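Local coordinates for protein cytochrome c552 (Thermochromatium tepidum, PDB 5ZE8) that binds five c-type hemes and probably carries electrons at low potential in a thermophilic purple sulfur photosynthetic bacterium, at residues A[349-361]-A[368-380]. Residues are numbered along the deposited sequence; the frame is centred on the assembly and turned at random.
Sequences RAYFAYGLADDQG and TATKPGDDTRLQP
Ala357 and Lys371 pair at the end of strand 351-357, which runs antiparallel to edge strand 371-375 and joins a larger antiparallel sheet through 320-328. A classic beta bulge sits here. Ala357 O accepts from both Thr370 N (3.0 Å) and Lys371 N (3.1 Å), the first in its carbonyl plane and the second from above.

Lys371 then runs along the type I turn 358-361. Its CB and CG pass Asp358 O, and CD touches both that oxygen and Asp359 CA. CE comes beside Asp359 OD1 and O. The extended chain ends with NZ on a lone pair of Asp359 O, at 2.5 Å, a short value to treat with caution. The Asp359 carboxylate takes a different donor: Thr370 OG1 meets OD1 from above its plane. Both bonds tie the turn to the entry of strand 371-375.

On the other face, Leu356 CB presses tightly on Ala369 CB at 3.4 Å. Tyr354 lays its ring edge along Asp375 CB and Pro372 CB, and its OH bonds to Pro239 O. Arg377 grips the Asp375 carboxylate side-on through NE and NH2. Its NH1 salt-bridges Glu246, and the Arg377 side chain is about 8 Å from a heme c.

Just past strand 371-375, beside the start of 351-357, Thr376 OG1 sits between its own N and carbonyl carbon (chi1 58°). There it donates to Tyr351 O (2.6 Å) and accepts from Ala353 N (3.0 Å).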
ATOM      1  N   ARG A 349     -12.978  -9.081 -18.871  1.00 15.95           N
ATOM      2  CA  ARG A 349     -13.886  -8.737 -17.818  1.00 17.35           C
ATOM      3  C   ARG A 349     -13.441  -9.392 -16.526  1.00 17.33           C
ATOM      4  O   ARG A 349     -13.886  -8.879 -15.479  1.00 19.00           O
ATOM      5  CB  ARG A 349     -15.336  -9.144 -18.136  1.00 24.78           C
ATOM      6  CG  ARG A 349     -15.879  -8.358 -19.326  1.00 35.58           C
ATOM      7  CD  ARG A 349     -16.918  -9.084 -20.216  1.00 44.95           C
ATOM      8  NE  ARG A 349     -16.757  -8.672 -21.639  1.00 54.39           N
ATOM      9  CZ  ARG A 349     -17.651  -8.814 -22.631  1.00 61.22           C
ATOM     10  NH1 ARG A 349     -18.850  -9.387 -22.442  1.00 65.06           N
ATOM     11  NH2 ARG A 349     -17.322  -8.374 -23.846  1.00 58.86           N
ATOM     12  N   ALA A 350     -12.630 -10.438 -16.593  1.00 14.27           N
ATOM     13  CA  ALA A 350     -12.134 -11.116 -15.421  1.00 16.44           C
ATOM     14  C   ALA A 350     -10.711 -10.628 -15.004  1.00 14.57           C
ATOM     15  O   ALA A 350     -10.068 -11.282 -14.201  1.00 14.97           O
ATOM     16  CB  ALA A 350     -12.175 -12.646 -15.641  1.00 18.78           C
ATOM     17  N   TYR A 351     -10.211  -9.507 -15.600  1.00 13.11           N
ATOM     18  CA  TYR A 351      -8.941  -8.907 -15.248  1.00 12.82           C
ATOM     19  C   TYR A 351      -9.248  -7.521 -14.670  1.00 12.40           C
ATOM     20  O   TYR A 351      -9.907  -6.702 -15.302  1.00 14.77           O
ATOM     21  CB  TYR A 351      -8.057  -8.827 -16.469  1.00 13.35           C
ATOM     22  CG  TYR A 351      -6.680  -8.309 -16.197  1.00 12.95           C
ATOM     23  CD1 TYR A 351      -5.866  -8.846 -15.210  1.00 13.58           C
ATOM     24  CD2 TYR A 351      -6.175  -7.243 -16.955  1.00 13.63           C
ATOM     25  CE1 TYR A 351      -4.598  -8.381 -15.001  1.00 14.70           C
ATOM     26  CE2 TYR A 351      -4.894  -6.801 -16.725  1.00 14.63           C
ATOM     27  CZ  TYR A 351      -4.118  -7.356 -15.713  1.00 14.07           C
ATOM     28  OH  TYR A 351      -2.822  -6.880 -15.480  1.00 16.68           O
ATOM     29  N   PHE A 352      -8.825  -7.307 -13.429  1.00 12.20           N
ATOM     30  CA  PHE A 352      -9.175  -6.141 -12.653  1.00 12.72           C
ATOM     31  C   PHE A 352      -7.877  -5.375 -12.441  1.00 11.69           C
ATOM     32  O   PHE A 352      -6.985  -5.729 -11.633  1.00 12.27           O
ATOM     33  CB  PHE A 352      -9.709  -6.597 -11.291  1.00 13.38           C
ATOM     34  CG  PHE A 352     -10.938  -7.465 -11.370  1.00 13.66           C
ATOM     35  CD1 PHE A 352     -10.816  -8.814 -11.574  1.00 17.67           C
ATOM     36  CD2 PHE A 352     -12.184  -6.918 -11.295  1.00 16.74           C
ATOM     37  CE1 PHE A 352     -11.932  -9.644 -11.651  1.00 15.02           C
ATOM     38  CE2 PHE A 352     -13.329  -7.745 -11.376  1.00 17.40           C
ATOM     39  CZ  PHE A 352     -13.178  -9.067 -11.552  1.00 18.32           C
ATOM     40  N   ALA A 353      -7.726  -4.337 -13.214  1.00 12.92           N
ATOM     41  CA  ALA A 353      -6.405  -3.650 -13.361  1.00 13.85           C
ATOM     42  C   ALA A 353      -6.585  -2.235 -13.923  1.00 14.85           C
ATOM     43  O   ALA A 353      -7.621  -1.896 -14.495  1.00 14.43           O
ATOM     44  CB  ALA A 353      -5.477  -4.407 -14.266  1.00 15.18           C
ATOM     45  N   TYR A 354      -5.552  -1.454 -13.751  1.00 15.52           N
ATOM     46  CA  TYR A 354      -5.417  -0.093 -14.290  1.00 17.66           C
ATOM     47  C   TYR A 354      -4.346  -0.114 -15.359  1.00 20.30           C
ATOM     48  O   TYR A 354      -3.335  -0.806 -15.229  1.00 22.70           O
ATOM     49  CB  TYR A 354      -5.017   0.825 -13.153  1.00 17.73           C
ATOM     50  CG  TYR A 354      -4.823   2.289 -13.545  1.00 19.41           C
ATOM     51  CD1 TYR A 354      -5.824   3.007 -14.168  1.00 23.35           C
ATOM     52  CD2 TYR A 354      -3.626   2.965 -13.224  1.00 19.98           C
ATOM     53  CE1 TYR A 354      -5.612   4.359 -14.509  1.00 24.45           C
ATOM     54  CE2 TYR A 354      -3.421   4.275 -13.556  1.00 20.79           C
ATOM     55  CZ  TYR A 354      -4.393   4.964 -14.185  1.00 22.56           C
ATOM     56  OH  TYR A 354      -4.183   6.301 -14.518  1.00 20.96           O
ATOM     57  N   GLY A 355      -4.544   0.601 -16.448  1.00 23.83           N
ATOM     58  CA  GLY A 355      -3.456   0.777 -17.419  1.00 27.17           C
ATOM     59  C   GLY A 355      -3.352   2.278 -17.708  1.00 25.33           C
ATOM     60  O   GLY A 355      -4.297   3.091 -17.361  1.00 23.58           O
ATOM     61  N   LEU A 356      -2.209   2.620 -18.317  1.00 28.30           N
ATOM     62  CA  LEU A 356      -2.018   3.969 -18.853  1.00 26.12           C
ATOM     63  C   LEU A 356      -1.864   3.885 -20.365  1.00 26.37           C
ATOM     64  O   LEU A 356      -1.576   2.800 -20.944  1.00 24.04           O
ATOM     65  CB  LEU A 356      -0.806   4.613 -18.232  1.00 33.54           C
ATOM     66  CG  LEU A 356      -0.820   4.538 -16.690  1.00 34.99           C
ATOM     67  CD1 LEU A 356       0.146   3.507 -16.189  1.00 39.45           C
ATOM     68  CD2 LEU A 356      -0.456   5.868 -16.143  1.00 34.36           C
ATOM     69  N   ALA A 357      -2.057   5.033 -20.988  1.00 23.41           N
ATOM     70  CA  ALA A 357      -2.172   5.061 -22.429  1.00 25.37           C
ATOM     71  C   ALA A 357      -1.483   6.250 -23.017  1.00 25.36           C
ATOM     72  O   ALA A 357      -1.133   7.188 -22.308  1.00 22.71           O
ATOM     73  CB  ALA A 357      -3.645   5.079 -22.789  1.00 26.03           C
ATOM     74  N   ASP A 358      -1.268   6.171 -24.326  1.00 27.07           N
ATOM     75  CA  ASP A 358      -0.708   7.312 -25.115  1.00 30.64           C
ATOM     76  C   ASP A 358      -1.849   8.113 -25.689  1.00 31.62           C
ATOM     77  O   ASP A 358      -3.004   7.830 -25.374  1.00 29.29           O
ATOM     78  CB  ASP A 358       0.285   6.811 -26.187  1.00 30.34           C
ATOM     79  CG  ASP A 358      -0.345   5.991 -27.308  1.00 34.73           C
ATOM     80  OD1 ASP A 358      -1.569   5.620 -27.282  1.00 33.10           O
ATOM     81  OD2 ASP A 358       0.460   5.645 -28.244  1.00 40.40           O
ATOM     82  N   ASP A 359      -1.574   9.096 -26.567  1.00 37.87           N
ATOM     83  CA  ASP A 359      -2.693   9.945 -27.072  1.00 39.29           C
ATOM     84  C   ASP A 359      -3.675   9.151 -27.906  1.00 37.31           C
ATOM     85  O   ASP A 359      -4.845   9.510 -27.993  1.00 50.19           O
ATOM     86  CB  ASP A 359      -2.165  11.113 -27.880  1.00 39.84           C
ATOM     87  CG  ASP A 359      -1.480  12.154 -27.043  1.00 43.48           C
ATOM     88  OD1 ASP A 359      -1.689  12.170 -25.801  1.00 42.13           O
ATOM     89  OD2 ASP A 359      -0.781  13.012 -27.636  1.00 43.74           O
ATOM     90  N   GLN A 360      -3.216   8.058 -28.495  1.00 37.17           N
ATOM     91  CA  GLN A 360      -4.069   7.152 -29.274  1.00 39.36           C
ATOM     92  C   GLN A 360      -4.973   6.232 -28.447  1.00 39.22           C
ATOM     93  O   GLN A 360      -5.828   5.534 -29.021  1.00 34.52           O
ATOM     94  CB  GLN A 360      -3.200   6.245 -30.190  1.00 44.75           C
ATOM     95  CG  GLN A 360      -2.128   6.963 -31.012  1.00 45.07           C
ATOM     96  CD  GLN A 360      -2.747   7.925 -31.995  1.00 43.91           C
ATOM     97  OE1 GLN A 360      -3.726   7.582 -32.668  1.00 42.45           O
ATOM     98  NE2 GLN A 360      -2.204   9.124 -32.079  1.00 40.97           N
ATOM     99  N   GLY A 361      -4.792   6.177 -27.119  1.00 33.60           N
ATOM    100  CA  GLY A 361      -5.597   5.272 -26.293  1.00 33.42           C
ATOM    101  C   GLY A 361      -4.948   3.932 -26.129  1.00 30.72           C
ATOM    102  O   GLY A 361      -5.503   3.062 -25.505  1.00 34.95           O
ATOM    103  N   THR A 368       5.961   7.520 -19.864  1.00 26.37           N
ATOM    104  CA  THR A 368       5.643   8.316 -21.057  1.00 29.31           C
ATOM    105  C   THR A 368       4.135   8.446 -21.357  1.00 29.12           C
ATOM    106  O   THR A 368       3.702   9.216 -22.215  1.00 27.14           O
ATOM    107  CB  THR A 368       6.435   7.790 -22.273  1.00 34.77           C
ATOM    108  OG1 THR A 368       6.189   6.397 -22.426  1.00 32.46           O
ATOM    109  CG2 THR A 368       7.963   8.046 -22.034  1.00 37.04           C
ATOM    110  N   ALA A 369       3.307   7.775 -20.594  1.00 24.41           N
ATOM    111  CA  ALA A 369       1.893   7.853 -20.820  1.00 24.35           C
ATOM    112  C   ALA A 369       1.336   9.284 -20.678  1.00 23.87           C
ATOM    113  O   ALA A 369       1.754  10.089 -19.835  1.00 24.77           O
ATOM    114  CB  ALA A 369       1.161   6.875 -19.904  1.00 24.15           C
ATOM    115  N   THR A 370       0.421   9.658 -21.559  1.00 25.33           N
ATOM    116  CA  THR A 370      -0.164  10.984 -21.545  1.00 25.81           C
ATOM    117  C   THR A 370      -1.615  10.946 -21.135  1.00 22.51           C
ATOM    118  O   THR A 370      -2.165  11.978 -20.946  1.00 25.84           O
ATOM    119  CB  THR A 370      -0.134  11.603 -22.960  1.00 26.08           C
ATOM    120  OG1 THR A 370      -0.760  10.683 -23.865  1.00 26.57           O
ATOM    121  CG2 THR A 370       1.245  11.894 -23.388  1.00 28.34           C
ATOM    122  N   LYS A 371      -2.263   9.778 -20.995  1.00 27.54           N
ATOM    123  CA  LYS A 371      -3.704   9.630 -20.705  1.00 30.19           C
ATOM    124  C   LYS A 371      -3.912   8.352 -19.790  1.00 28.10           C
ATOM    125  O   LYS A 371      -3.145   7.380 -19.919  1.00 22.36           O
ATOM    126  CB  LYS A 371      -4.494   9.442 -22.061  1.00 33.02           C
ATOM    127  CG  LYS A 371      -4.455  10.695 -22.989  1.00 37.53           C
ATOM    128  CD  LYS A 371      -5.263  10.576 -24.298  1.00 41.53           C
ATOM    129  CE  LYS A 371      -5.197  11.799 -25.237  1.00 41.36           C
ATOM    130  NZ  LYS A 371      -5.627  11.487 -26.643  1.00 42.41           N
ATOM    131  N   PRO A 372      -4.892   8.398 -18.853  1.00 28.46           N
ATOM    132  CA  PRO A 372      -5.292   7.132 -18.200  1.00 28.14           C
ATOM    133  C   PRO A 372      -5.750   6.129 -19.242  1.00 28.11           C
ATOM    134  O   PRO A 372      -6.404   6.520 -20.218  1.00 26.00           O
ATOM    135  CB  PRO A 372      -6.459   7.529 -17.311  1.00 31.20           C
ATOM    136  CG  PRO A 372      -6.357   9.016 -17.138  1.00 32.17           C
ATOM    137  CD  PRO A 372      -5.728   9.531 -18.409  1.00 31.28           C
ATOM    138  N   GLY A 373      -5.433   4.860 -19.020  1.00 27.46           N
ATOM    139  CA  GLY A 373      -6.047   3.753 -19.769  1.00 26.82           C
ATOM    140  C   GLY A 373      -7.330   3.304 -19.095  1.00 24.76           C
ATOM    141  O   GLY A 373      -7.854   3.982 -18.197  1.00 24.43           O
ATOM    142  N   ASP A 374      -7.832   2.167 -19.501  1.00 24.30           N
ATOM    143  CA  ASP A 374      -9.050   1.672 -18.868  1.00 26.24           C
ATOM    144  C   ASP A 374      -8.712   1.196 -17.444  1.00 21.96           C
ATOM    145  O   ASP A 374      -7.586   0.756 -17.177  1.00 23.42           O
ATOM    146  CB  ASP A 374      -9.709   0.496 -19.586  1.00 31.73           C
ATOM    147  CG  ASP A 374      -9.801   0.685 -21.064  1.00 40.79           C
ATOM    148  OD1 ASP A 374      -9.901   1.877 -21.512  1.00 40.06           O
ATOM    149  OD2 ASP A 374      -9.663  -0.365 -21.748  1.00 47.38           O
ATOM    150  N   ASP A 375      -9.721   1.295 -16.600  1.00 19.01           N
ATOM    151  CA  ASP A 375      -9.628   0.893 -15.196  1.00 20.36           C
ATOM    152  C   ASP A 375     -10.726  -0.026 -14.902  1.00 16.08           C
ATOM    153  O   ASP A 375     -11.921   0.381 -14.759  1.00 16.16           O
ATOM    154  CB  ASP A 375      -9.778   2.106 -14.269  1.00 19.65           C
ATOM    155  CG  ASP A 375      -9.542   1.806 -12.825  1.00 23.44           C
ATOM    156  OD1 ASP A 375      -9.304   0.659 -12.484  1.00 19.23           O
ATOM    157  OD2 ASP A 375      -9.665   2.741 -11.979  1.00 26.30           O
ATOM    158  N   THR A 376     -10.364  -1.295 -14.743  1.00 14.39           N
ATOM    159  CA  THR A 376     -11.349  -2.329 -14.460  1.00 13.94           C
ATOM    160  C   THR A 376     -11.277  -2.824 -13.029  1.00 14.21           C
ATOM    161  O   THR A 376     -11.916  -3.818 -12.658  1.00 15.85           O
ATOM    162  CB  THR A 376     -11.154  -3.531 -15.362  1.00 15.06           C
ATOM    163  OG1 THR A 376      -9.879  -4.077 -15.234  1.00 14.56           O
ATOM    164  CG2 THR A 376     -11.323  -3.128 -16.829  1.00 16.35           C
ATOM    165  N   ARG A 377     -10.469  -2.105 -12.203  1.00 13.24           N
ATOM    166  CA  ARG A 377     -10.400  -2.480 -10.792  1.00 13.84           C
ATOM    167  C   ARG A 377     -11.795  -2.343 -10.141  1.00 12.38           C
ATOM    168  O   ARG A 377     -12.678  -1.661 -10.642  1.00 14.74           O
ATOM    169  CB  ARG A 377      -9.357  -1.618 -10.070  1.00 13.88           C
ATOM    170  CG  ARG A 377      -7.922  -1.703 -10.641  1.00 13.93           C
ATOM    171  CD  ARG A 377      -6.998  -0.664 -10.078  1.00 15.10           C
ATOM    172  NE  ARG A 377      -7.553   0.651 -10.204  1.00 15.74           N
ATOM    173  CZ  ARG A 377      -7.454   1.675  -9.338  1.00 16.18           C
ATOM    174  NH1 ARG A 377      -6.743   1.610  -8.212  1.00 18.58           N
ATOM    175  NH2 ARG A 377      -8.078   2.786  -9.593  1.00 19.76           N
ATOM    176  N   LEU A 378     -11.995  -3.026  -9.016  1.00 12.66           N
ATOM    177  CA  LEU A 378     -13.202  -2.814  -8.308  1.00 14.57           C
ATOM    178  C   LEU A 378     -13.175  -1.423  -7.734  1.00 13.91           C
ATOM    179  O   LEU A 378     -12.208  -1.065  -7.023  1.00 15.90           O
ATOM    180  CB  LEU A 378     -13.377  -3.824  -7.180  1.00 15.40           C
ATOM    181  CG  LEU A 378     -13.372  -5.323  -7.547  1.00 16.22           C
ATOM    182  CD1 LEU A 378     -13.180  -6.210  -6.317  1.00 16.44           C
ATOM    183  CD2 LEU A 378     -14.667  -5.623  -8.267  1.00 18.51           C
ATOM    184  N   GLN A 379     -14.274  -0.701  -7.905  1.00 14.04           N
ATOM    185  CA  GLN A 379     -14.397   0.636  -7.432  1.00 14.97           C
ATOM    186  C   GLN A 379     -14.742   0.662  -5.966  1.00 13.93           C
ATOM    187  O   GLN A 379     -15.114  -0.364  -5.401  1.00 14.87           O
ATOM    188  CB  GLN A 379     -15.386   1.419  -8.298  1.00 17.22           C
ATOM    189  CG  GLN A 379     -14.857   1.578  -9.744  1.00 20.20           C
ATOM    190  CD  GLN A 379     -13.451   2.292  -9.891  1.00 24.11           C
ATOM    191  OE1 GLN A 379     -12.518   1.798 -10.596  1.00 33.15           O
ATOM    192  NE2 GLN A 379     -13.279   3.400  -9.196  1.00 28.76           N
ATOM    193  N   PRO A 380     -14.566   1.846  -5.323  1.00 14.94           N
ATOM    194  CA  PRO A 380     -14.860   1.839  -3.869  1.00 16.32           C
ATOM    195  C   PRO A 380     -16.223   1.250  -3.584  1.00 13.73           C
ATOM    196  O   PRO A 380     -17.198   1.646  -4.222  1.00 15.42           O
ATOM    197  CB  PRO A 380     -14.838   3.308  -3.536  1.00 15.89           C
ATOM    198  CG  PRO A 380     -13.894   3.922  -4.475  1.00 16.86           C
ATOM    199  CD  PRO A 380     -14.083   3.151  -5.761  1.00 15.91           C
TER